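Local coordinates for uncharacterized protein (Parabacteroides distasonis, PDB 4Q34) that is functionally uncharacterised but probably acts as an esterase of the alpha/beta hydrolase family, at residues R4-D9 with I75-R80; Y38-G43 with C82-D87; Y47-A52 with P169-T174. All coordinates share one frame; numbering follows the deposited sequence.

In the fold
From the N terminus, the chain lays down strand 6-8, passes through the antiparallel strands that end in 28-41, and enters the parallel part of the sheet at 49-52. Contact 1 closes a loop by bringing helix 72-78 back against strand 6-8. Contact 2 closes a second by setting strand 83-87 beside 28-41, and contact 3 a third by bringing in 170-175 beside 49-52. Each loop crosses the other two. Contacts 2 and 3 lie in one sheet, where Tyr84 N and Leu49 O, 2.9 Å apart, probably bond; contact 1 meets contact 2 where Leu77 packs on Gln39. Contacts 1 and 2 also touch the second subunit.

Contact 1: R4-D9 with I75-R80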
loop_
_atom_site.group_PDB
_atom_site.type_symbol
_atom_site.label_atom_id
_atom_site.label_comp_id
_atom_site.label_asym_id
_atom_site.label_seq_id
_atom_site.Cartn_x
_atom_site.Cartn_y
_atom_site.Cartn_z
ATOM N N ARG A 4 -4.389 10.604 23.083
ATOM C CA ARG A 4 -2.950 10.764 22.816
ATOM C C ARG A 4 -2.740 11.262 21.379
ATOM O O ARG A 4 -3.661 11.160 20.537
ATOM C CB ARG A 4 -2.174 9.470 23.088
ATOM C CG ARG A 4 -2.235 9.010 24.542
ATOM C CD ARG A 4 -1.733 7.585 24.686
ATOM N NE ARG A 4 -2.421 6.687 23.765
ATOM C CZ ARG A 4 -1.975 5.484 23.414
ATOM N NH1 ARG A 4 -0.814 5.035 23.901
ATOM N NH2 ARG A 4 -2.670 4.743 22.551
ATOM N N VAL A 5 -1.547 11.841 21.122
ATOM C CA VAL A 5 -1.245 12.486 19.820
ATOM C C VAL A 5 0.142 12.124 19.306
ATOM O O VAL A 5 1.152 12.248 20.023
ATOM C CB VAL A 5 -1.390 14.021 19.900
ATOM C CG1 VAL A 5 -0.956 14.715 18.605
ATOM C CG2 VAL A 5 -2.828 14.386 20.236
ATOM N N LEU A 6 0.193 11.697 18.045
ATOM C CA LEU A 6 1.449 11.350 17.413
ATOM C C LEU A 6 1.949 12.640 16.763
ATOM O O LEU A 6 1.201 13.263 16.011
ATOM C CB LEU A 6 1.242 10.261 16.383
ATOM C CG LEU A 6 0.740 8.931 16.907
ATOM C CD1 LEU A 6 0.155 8.111 15.763
ATOM C CD2 LEU A 6 1.900 8.194 17.562
HETATM N N MSE A 7 3.151 13.058 17.153
HETATM C CA MSE A 7 3.740 14.319 16.686
HETATM C C MSE A 7 4.662 13.944 15.548
HETATM O O MSE A 7 5.810 13.523 15.743
HETATM C CB MSE A 7 4.411 15.088 17.834
HETATM C CG MSE A 7 3.421 15.364 18.966
HETATM SE SE MSE A 7 4.277 16.393 20.409
HETATM C CE MSE A 7 5.084 17.849 19.348
ATOM N N VAL A 8 4.162 14.090 14.337
ATOM C CA VAL A 8 4.904 13.670 13.131
ATOM C C VAL A 8 5.670 14.845 12.512
ATOM O O VAL A 8 5.103 15.747 11.972
ATOM C CB VAL A 8 3.951 13.014 12.111
ATOM C CG1 VAL A 8 4.724 12.588 10.866
ATOM C CG2 VAL A 8 3.225 11.825 12.743
ATOM N N ASP A 9 6.983 14.794 12.603
ATOM C CA ASP A 9 7.872 15.822 12.068
ATOM C C ASP A 9 7.948 15.739 10.523
ATOM O O ASP A 9 7.997 16.751 9.837
ATOM C CB ASP A 9 9.266 15.559 12.661
ATOM C CG ASP A 9 10.159 16.745 12.642
ATOM O OD1 ASP A 9 9.682 17.881 12.420
ATOM O OD2 ASP A 9 11.352 16.493 12.893
ATOM N N ILE A 75 2.708 2.322 17.644
ATOM C CA ILE A 75 3.322 2.140 18.953
ATOM C C ILE A 75 4.772 2.637 18.981
ATOM O O ILE A 75 5.176 3.346 19.900
ATOM C CB ILE A 75 3.273 0.668 19.363
ATOM C CG1 ILE A 75 1.833 0.256 19.621
ATOM C CG2 ILE A 75 4.144 0.384 20.623
ATOM C CD1 ILE A 75 1.612 -1.244 19.677
ATOM N N PHE A 76 5.563 2.272 17.974
ATOM C CA PHE A 76 6.963 2.682 17.953
ATOM C C PHE A 76 7.170 4.122 17.528
ATOM O O PHE A 76 8.105 4.740 17.999
ATOM C CB PHE A 76 7.836 1.671 17.202
ATOM C CG PHE A 76 8.056 0.433 18.026
ATOM C CD1 PHE A 76 8.988 0.453 19.064
ATOM C CD2 PHE A 76 7.211 -0.653 17.901
ATOM C CE1 PHE A 76 9.144 -0.632 19.883
ATOM C CE2 PHE A 76 7.352 -1.777 18.736
ATOM C CZ PHE A 76 8.309 -1.755 19.735
ATOM N N LEU A 77 6.253 4.663 16.710
ATOM C CA LEU A 77 6.279 6.089 16.404
ATOM C C LEU A 77 6.037 6.890 17.677
ATOM O O LEU A 77 6.730 7.885 17.929
ATOM C CB LEU A 77 5.194 6.416 15.366
ATOM C CG LEU A 77 5.148 7.870 14.911
ATOM C CD1 LEU A 77 6.467 8.262 14.271
ATOM C CD2 LEU A 77 3.975 8.054 13.954
ATOM N N ARG A 78 5.093 6.442 18.490
ATOM C CA ARG A 78 4.793 7.108 19.772
ATOM C C ARG A 78 5.987 7.076 20.727
ATOM O O ARG A 78 6.204 8.010 21.524
ATOM C CB ARG A 78 3.547 6.494 20.412
ATOM C CG ARG A 78 3.104 7.267 21.629
ATOM C CD ARG A 78 1.757 6.761 22.132
ATOM N NE ARG A 78 0.692 7.116 21.194
ATOM C CZ ARG A 78 0.032 6.247 20.438
ATOM N NH1 ARG A 78 0.253 4.946 20.563
ATOM N NH2 ARG A 78 -0.897 6.699 19.603
ATOM N N ARG A 79 6.774 6.031 20.634
ATOM C CA ARG A 79 7.992 5.844 21.419
ATOM C C ARG A 79 9.227 6.528 20.835
ATOM O O ARG A 79 10.354 6.271 21.255
ATOM C CB ARG A 79 8.219 4.348 21.597
ATOM C CG ARG A 79 7.119 3.692 22.412
ATOM C CD ARG A 79 7.248 2.188 22.573
ATOM N NE ARG A 79 6.051 1.689 23.272
ATOM C CZ ARG A 79 5.977 0.576 23.990
ATOM N NH1 ARG A 79 7.028 -0.239 24.121
ATOM N NH2 ARG A 79 4.816 0.282 24.574
ATOM N N ARG A 80 8.975 7.355 19.831
ATOM C CA ARG A 80 9.936 8.265 19.212
ATOM C C ARG A 80 10.931 7.630 18.265
ATOM O O ARG A 80 12.010 8.164 18.078
ATOM C CB ARG A 80 10.648 9.121 20.259
ATOM C CG ARG A 80 9.702 9.989 21.071
ATOM C CD ARG A 80 10.429 11.190 21.700
ATOM N NE ARG A 80 11.886 10.985 21.729
ATOM C CZ ARG A 80 12.584 10.420 22.715
ATOM N NH1 ARG A 80 12.001 10.013 23.838
ATOM N NH2 ARG A 80 13.889 10.283 22.580
HETATM O O HOH W 1 0.855 2.696 22.579
HETATM O O HOH W 2 -2.363 9.236 18.732
#
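Arg4, in one of its two conformers, and Arg78 meet as two stacked guanidinium groups, their centres 3.6 Å apart and their planes tilted by only 24°. Each CZ sits over the centre of the other group, while the two side chains cross at about a right angle. A bend at chi3 in both chains (-53° in Arg4, -70° in Arg78) brings the flat ends face to face. The opposite face of the Arg78 group lies on Leu6, whose CD2 is 3.8 Å from Arg78 NH2.

Apolar contact continues from the stack toward the strand. Leu6 CD2 reaches Arg78 CB at 3.7 Å, and Leu77 CD2 comes within 4.0 Å of Val8 CG2, joining the end of helix 72-78 to strand 6-8. That strand pairs antiparallel with a strand of the second subunit.

Two waters link the residues: one joins the guanidinium groups, accepting from Arg4 NH1 and, weakly, from Arg78 NH1; the other accepts from Arg78 NH2 at 3.1 Å and donates weakly to the backbone O of Arg4.

Glu70 forms a salt bridge with Arg78 NH1 and a long, weak ion pair with Arg4 NH2, so one carboxylate, with the waters, probably shares out the positive charge of the two stacked groups.

Contact 2: Y38-G43 with C82-D87; sequences YQKPVG and CVYLVD
Gln39 and Val83 form the hydrogen-bonded pair of an antiparallel beta ladder, the junction at which strand 28-41 joins strand 83-87 in the central sheet of the alpha/beta hydrolase fold. Gln39 N donates to Val83 O at 2.9 Å, and Val83 N returns a bond to Gln39 O at 3.0 Å with an N-H...O angle of 166°. Two CA-H...O contacts flank them, from Tyr38 CA to Val83 O and from Cys82 CA to Gln39 O.

Next along the ladder, Tyr38 and Tyr84 make a non-hydrogen-bonded pair. Tyr38 CB sits over one face of the Tyr84 ring, 3.6 Å from its centroid, a CH-pi contact offset toward the rim. The rings point the same way with planes 18° apart, yet are slid so far that they barely overlap. Tyr38 chi1 of 76° places CG between its backbone N and carbonyl carbon, and the ring leads away from strand 83-87 toward Glu10, which hydrogen-bonds its OH. Tyr84 OH bonds to a glycerol, probably from the crystallisation liquor.

At the other end, in one of its two conformers, Cys82 SG lies against the aliphatic part of Lys40, 3.8 Å from Lys40 CG, and 4.0 Å from Pro41 CD.

Further out, the face bearing Gln39 and Val83 is covered in part by helix 72-78, with Leu77 on Gln39 and Pro41. The Gln39 amide is held at both ends: NE2 donates to Gln11 of its own chain, while OE1 accepts from Gln11 of the second subunit. Strand 49-52 flanks 83-87, with Val50 against Tyr84. The extended Lys40 chain crosses the tyrosine obliquely, and its CE comes to rest 3.6 Å from Tyr84 OH.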
loop_
_atom_site.group_PDB
_atom_site.type_symbol
_atom_site.label_atom_id
_atom_site.label_comp_id
_atom_site.label_asym_id
_atom_site.label_seq_id
_atom_site.Cartn_x
_atom_site.Cartn_y
_atom_site.Cartn_z
ATOM N N TYR A 38 6.994 6.074 5.465
ATOM C CA TYR A 38 7.780 6.332 6.646
ATOM C C TYR A 38 7.217 7.494 7.435
ATOM O O TYR A 38 6.588 8.404 6.894
ATOM C CB TYR A 38 9.267 6.589 6.308
ATOM C CG TYR A 38 9.493 7.978 5.731
ATOM C CD1 TYR A 38 9.319 8.224 4.368
ATOM C CD2 TYR A 38 9.796 9.061 6.561
ATOM C CE1 TYR A 38 9.476 9.496 3.841
ATOM C CE2 TYR A 38 9.954 10.328 6.039
ATOM C CZ TYR A 38 9.782 10.542 4.686
ATOM O OH TYR A 38 9.959 11.818 4.188
ATOM N N GLN A 39 7.468 7.459 8.734
ATOM C CA GLN A 39 7.123 8.603 9.590
ATOM C C GLN A 39 8.243 8.834 10.562
ATOM O O GLN A 39 8.749 7.872 11.170
ATOM C CB GLN A 39 5.825 8.262 10.356
ATOM C CG GLN A 39 4.623 8.004 9.473
ATOM C CD GLN A 39 3.361 7.776 10.259
ATOM O OE1 GLN A 39 3.179 6.730 10.916
ATOM N NE2 GLN A 39 2.445 8.715 10.150
ATOM N N LYS A 40 8.657 10.106 10.699
ATOM C CA LYS A 40 9.692 10.523 11.628
ATOM C C LYS A 40 9.017 11.348 12.718
ATOM O O LYS A 40 8.372 12.360 12.420
ATOM C CB LYS A 40 10.726 11.428 10.934
ATOM C CG LYS A 40 11.334 10.807 9.701
ATOM C CD LYS A 40 12.668 11.455 9.344
ATOM C CE LYS A 40 13.221 10.858 8.052
ATOM N NZ LYS A 40 14.314 11.690 7.463
ATOM N N PRO A 41 9.103 10.903 13.965
ATOM C CA PRO A 41 8.562 11.679 15.070
ATOM C C PRO A 41 9.438 12.846 15.461
ATOM O O PRO A 41 10.651 12.862 15.183
ATOM C CB PRO A 41 8.474 10.676 16.198
ATOM C CG PRO A 41 9.595 9.702 15.939
ATOM C CD PRO A 41 9.806 9.692 14.425
ATOM N N VAL A 42 8.816 13.832 16.081
ATOM C CA VAL A 42 9.560 14.864 16.783
ATOM C C VAL A 42 10.456 14.203 17.815
ATOM O O VAL A 42 10.032 13.294 18.538
ATOM C CB VAL A 42 8.616 15.872 17.457
ATOM C CG1 VAL A 42 9.377 16.865 18.364
ATOM C CG2 VAL A 42 7.853 16.661 16.402
ATOM N N GLY A 43 11.710 14.631 17.822
ATOM C CA GLY A 43 12.688 14.125 18.770
ATOM C C GLY A 43 13.098 12.672 18.529
ATOM O O GLY A 43 13.351 11.941 19.484
ATOM N N CYS A 82 11.726 6.659 14.327
ATOM C CA CYS A 82 11.375 6.700 12.906
ATOM C C CYS A 82 10.978 5.314 12.490
ATOM O O CYS A 82 11.700 4.355 12.797
ATOM C CB CYS A 82 12.520 7.175 12.008
ATOM S SG CYS A 82 13.100 8.814 12.429
ATOM N N VAL A 83 9.852 5.206 11.803
ATOM C CA VAL A 83 9.347 3.924 11.405
ATOM C C VAL A 83 9.184 3.900 9.872
ATOM O O VAL A 83 8.514 4.769 9.315
ATOM C CB VAL A 83 7.996 3.605 12.074
ATOM C CG1 VAL A 83 7.363 2.397 11.463
ATOM C CG2 VAL A 83 8.143 3.448 13.591
ATOM N N TYR A 84 9.740 2.852 9.243
ATOM C CA TYR A 84 9.661 2.603 7.826
ATOM C C TYR A 84 8.898 1.316 7.612
ATOM O O TYR A 84 9.343 0.250 8.009
ATOM C CB TYR A 84 11.069 2.494 7.207
ATOM C CG TYR A 84 11.792 3.785 7.170
ATOM C CD1 TYR A 84 12.306 4.336 8.321
ATOM C CD2 TYR A 84 11.931 4.491 5.962
ATOM C CE1 TYR A 84 12.952 5.581 8.288
ATOM C CE2 TYR A 84 12.583 5.714 5.923
ATOM C CZ TYR A 84 13.069 6.255 7.079
ATOM O OH TYR A 84 13.705 7.468 7.002
ATOM N N LEU A 85 7.715 1.416 7.028
ATOM C CA LEU A 85 6.900 0.235 6.702
ATOM C C LEU A 85 7.104 -0.077 5.221
ATOM O O LEU A 85 7.014 0.829 4.384
ATOM C CB LEU A 85 5.403 0.507 6.970
ATOM C CG LEU A 85 4.832 0.496 8.412
ATOM C CD1 LEU A 85 3.392 0.028 8.429
ATOM C CD2 LEU A 85 5.634 -0.361 9.384
ATOM N N VAL A 86 7.288 -1.357 4.874
ATOM C CA VAL A 86 7.671 -1.698 3.521
ATOM C C VAL A 86 6.695 -2.722 2.935
ATOM O O VAL A 86 6.248 -3.639 3.655
ATOM C CB VAL A 86 9.130 -2.265 3.507
ATOM C CG1 VAL A 86 9.554 -2.598 2.080
ATOM C CG2 VAL A 86 10.118 -1.285 4.194
ATOM N N ASP A 87 6.381 -2.562 1.639
ATOM C CA ASP A 87 5.865 -3.626 0.797
ATOM C C ASP A 87 7.035 -4.040 -0.120
ATOM O O ASP A 87 7.562 -3.241 -0.909
ATOM C CB ASP A 87 4.726 -3.165 -0.043
ATOM C CG ASP A 87 3.563 -2.640 0.779
ATOM O OD1 ASP A 87 3.217 -3.167 1.860
ATOM O OD2 ASP A 87 2.923 -1.673 0.281
#

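Contact 3: Y47-A52 with P169-T174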
loop_
_atom_site.group_PDB
_atom_site.type_symbol
_atom_site.label_atom_id
_atom_site.label_comp_id
_atom_site.label_asym_id
_atom_site.label_seq_id
_atom_site.Cartn_x
_atom_site.Cartn_y
_atom_site.Cartn_z
ATOM N N TYR A 47 18.377 5.567 15.528
ATOM C CA TYR A 47 18.267 4.485 14.567
ATOM C C TYR A 47 16.811 4.262 14.205
ATOM O O TYR A 47 15.980 4.058 15.093
ATOM C CB TYR A 47 18.876 3.179 15.079
ATOM C CG TYR A 47 20.325 3.316 15.457
ATOM C CD1 TYR A 47 21.294 3.576 14.504
ATOM C CD2 TYR A 47 20.708 3.270 16.786
ATOM C CE1 TYR A 47 22.624 3.694 14.862
ATOM C CE2 TYR A 47 22.033 3.400 17.155
ATOM C CZ TYR A 47 22.986 3.612 16.187
ATOM O OH TYR A 47 24.298 3.744 16.579
ATOM N N PRO A 48 16.499 4.334 12.899
ATOM C CA PRO A 48 15.172 4.029 12.469
ATOM C C PRO A 48 14.888 2.529 12.573
ATOM O O PRO A 48 15.832 1.712 12.542
ATOM C CB PRO A 48 15.175 4.451 10.989
ATOM C CG PRO A 48 16.616 4.405 10.578
ATOM C CD PRO A 48 17.356 4.829 11.799
ATOM N N LEU A 49 13.609 2.210 12.682
ATOM C CA LEU A 49 13.110 0.850 12.575
ATOM C C LEU A 49 12.519 0.590 11.181
ATOM O O LEU A 49 11.687 1.347 10.701
ATOM C CB LEU A 49 12.069 0.599 13.647
ATOM C CG LEU A 49 12.443 0.945 15.065
ATOM C CD1 LEU A 49 11.295 0.626 15.979
ATOM C CD2 LEU A 49 13.697 0.209 15.515
ATOM N N VAL A 50 12.961 -0.495 10.531
ATOM C CA VAL A 50 12.485 -0.926 9.236
ATOM C C VAL A 50 11.783 -2.265 9.429
ATOM O O VAL A 50 12.359 -3.182 10.004
ATOM C CB VAL A 50 13.645 -1.066 8.245
ATOM C CG1 VAL A 50 13.131 -1.604 6.922
ATOM C CG2 VAL A 50 14.403 0.255 8.098
ATOM N N PHE A 51 10.532 -2.337 8.966
ATOM C CA PHE A 51 9.693 -3.508 9.178
ATOM C C PHE A 51 9.476 -4.295 7.907
ATOM O O PHE A 51 9.055 -3.721 6.894
ATOM C CB PHE A 51 8.346 -3.063 9.769
ATOM C CG PHE A 51 8.449 -2.474 11.148
ATOM C CD1 PHE A 51 8.400 -3.263 12.275
ATOM C CD2 PHE A 51 8.583 -1.128 11.323
ATOM C CE1 PHE A 51 8.485 -2.734 13.540
ATOM C CE2 PHE A 51 8.670 -0.583 12.590
ATOM C CZ PHE A 51 8.630 -1.374 13.706
ATOM N N ALA A 52 9.724 -5.600 7.969
ATOM C CA ALA A 52 9.561 -6.506 6.820
ATOM C C ALA A 52 8.574 -7.655 7.087
ATOM O O ALA A 52 8.797 -8.512 7.957
ATOM C CB ALA A 52 10.901 -7.126 6.454
ATOM N N PRO A 169 22.234 3.781 9.149
ATOM C CA PRO A 169 22.189 2.696 10.112
ATOM C C PRO A 169 20.824 2.609 10.780
ATOM O O PRO A 169 20.283 3.637 11.199
ATOM C CB PRO A 169 23.291 3.071 11.103
ATOM C CG PRO A 169 24.309 3.738 10.230
ATOM C CD PRO A 169 23.474 4.570 9.277
ATOM N N GLY A 170 20.256 1.402 10.805
ATOM C CA GLY A 170 18.947 1.162 11.425
ATOM C C GLY A 170 18.800 -0.253 11.910
ATOM O O GLY A 170 19.702 -1.068 11.819
ATOM N N VAL A 171 17.629 -0.533 12.411
ATOM C CA VAL A 171 17.304 -1.827 12.962
ATOM C C VAL A 171 16.259 -2.467 12.064
ATOM O O VAL A 171 15.282 -1.813 11.665
ATOM C CB VAL A 171 16.717 -1.678 14.392
ATOM C CG1 VAL A 171 16.289 -3.020 14.946
ATOM C CG2 VAL A 171 17.701 -0.985 15.306
ATOM N N PHE A 172 16.445 -3.767 11.779
ATOM C CA PHE A 172 15.581 -4.514 10.868
ATOM C C PHE A 172 14.697 -5.418 11.712
ATOM O O PHE A 172 15.213 -6.233 12.499
ATOM C CB PHE A 172 16.406 -5.335 9.870
ATOM C CG PHE A 172 15.730 -5.653 8.548
ATOM C CD1 PHE A 172 14.538 -5.082 8.144
ATOM C CD2 PHE A 172 16.363 -6.519 7.659
ATOM C CE1 PHE A 172 13.982 -5.359 6.906
ATOM C CE2 PHE A 172 15.810 -6.802 6.411
ATOM C CZ PHE A 172 14.607 -6.246 6.043
ATOM N N ILE A 173 13.392 -5.212 11.588
ATOM C CA ILE A 173 12.389 -5.997 12.324
ATOM C C ILE A 173 11.638 -6.816 11.283
ATOM O O ILE A 173 10.979 -6.235 10.429
ATOM C CB ILE A 173 11.363 -5.125 13.077
ATOM C CG1 ILE A 173 12.056 -3.941 13.779
ATOM C CG2 ILE A 173 10.553 -5.980 14.059
ATOM C CD1 ILE A 173 13.018 -4.368 14.852
ATOM N N THR A 174 11.714 -8.146 11.380
ATOM C CA THR A 174 11.201 -9.039 10.356
ATOM C C THR A 174 10.189 -10.022 10.895
ATOM O O THR A 174 10.073 -10.242 12.113
ATOM C CB THR A 174 12.327 -9.807 9.634
ATOM O OG1 THR A 174 12.926 -10.773 10.499
ATOM C CG2 THR A 174 13.413 -8.831 9.098
#
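Phe172 lies against Val50 and Ala52, on the sheet face that all three share with Thr174. From CB, the side chain sets out with CG opposite the backbone N (chi1 -154°), which turns one flank of the ring toward strand 49-52. CD1 meets Val50 O at 3.4 Å, in the plane of the ring and at its edge, and also touches Val50 CG1. One atom further, CE1 lies 3.9 Å from Val50 CG1 and 3.6 Å from Ala52 CB; at the tip, CZ still reaches Ala52 CB at 3.8 Å. Thr174 CG2 sits over the centre of one ring face, and Tyr160 and Phe164 of helix 153-167 also meet the ring. An alanine here is likely to leave a gap beside Ala52 CB and strip Thr174 CG2 of the face it rests on.

The side chains of the other face pair off in step: Leu49 CD2 touches Val171 CB, and Phe51 CD1 approaches Ile173 CB at 3.6 Å.

Between the faces, four nearly straight backbone bonds run in sequence: Val171 N to Pro48 O, Val50 N to Val171 O, Ile173 N to Val50 O, and Ala52 N to Ile173 O. Strands 49-52 and 170-175, with segment axes 25° apart, are adjacent parallel strands at the centre of the twisted sheet that characterises the alpha/beta hydrolase fold.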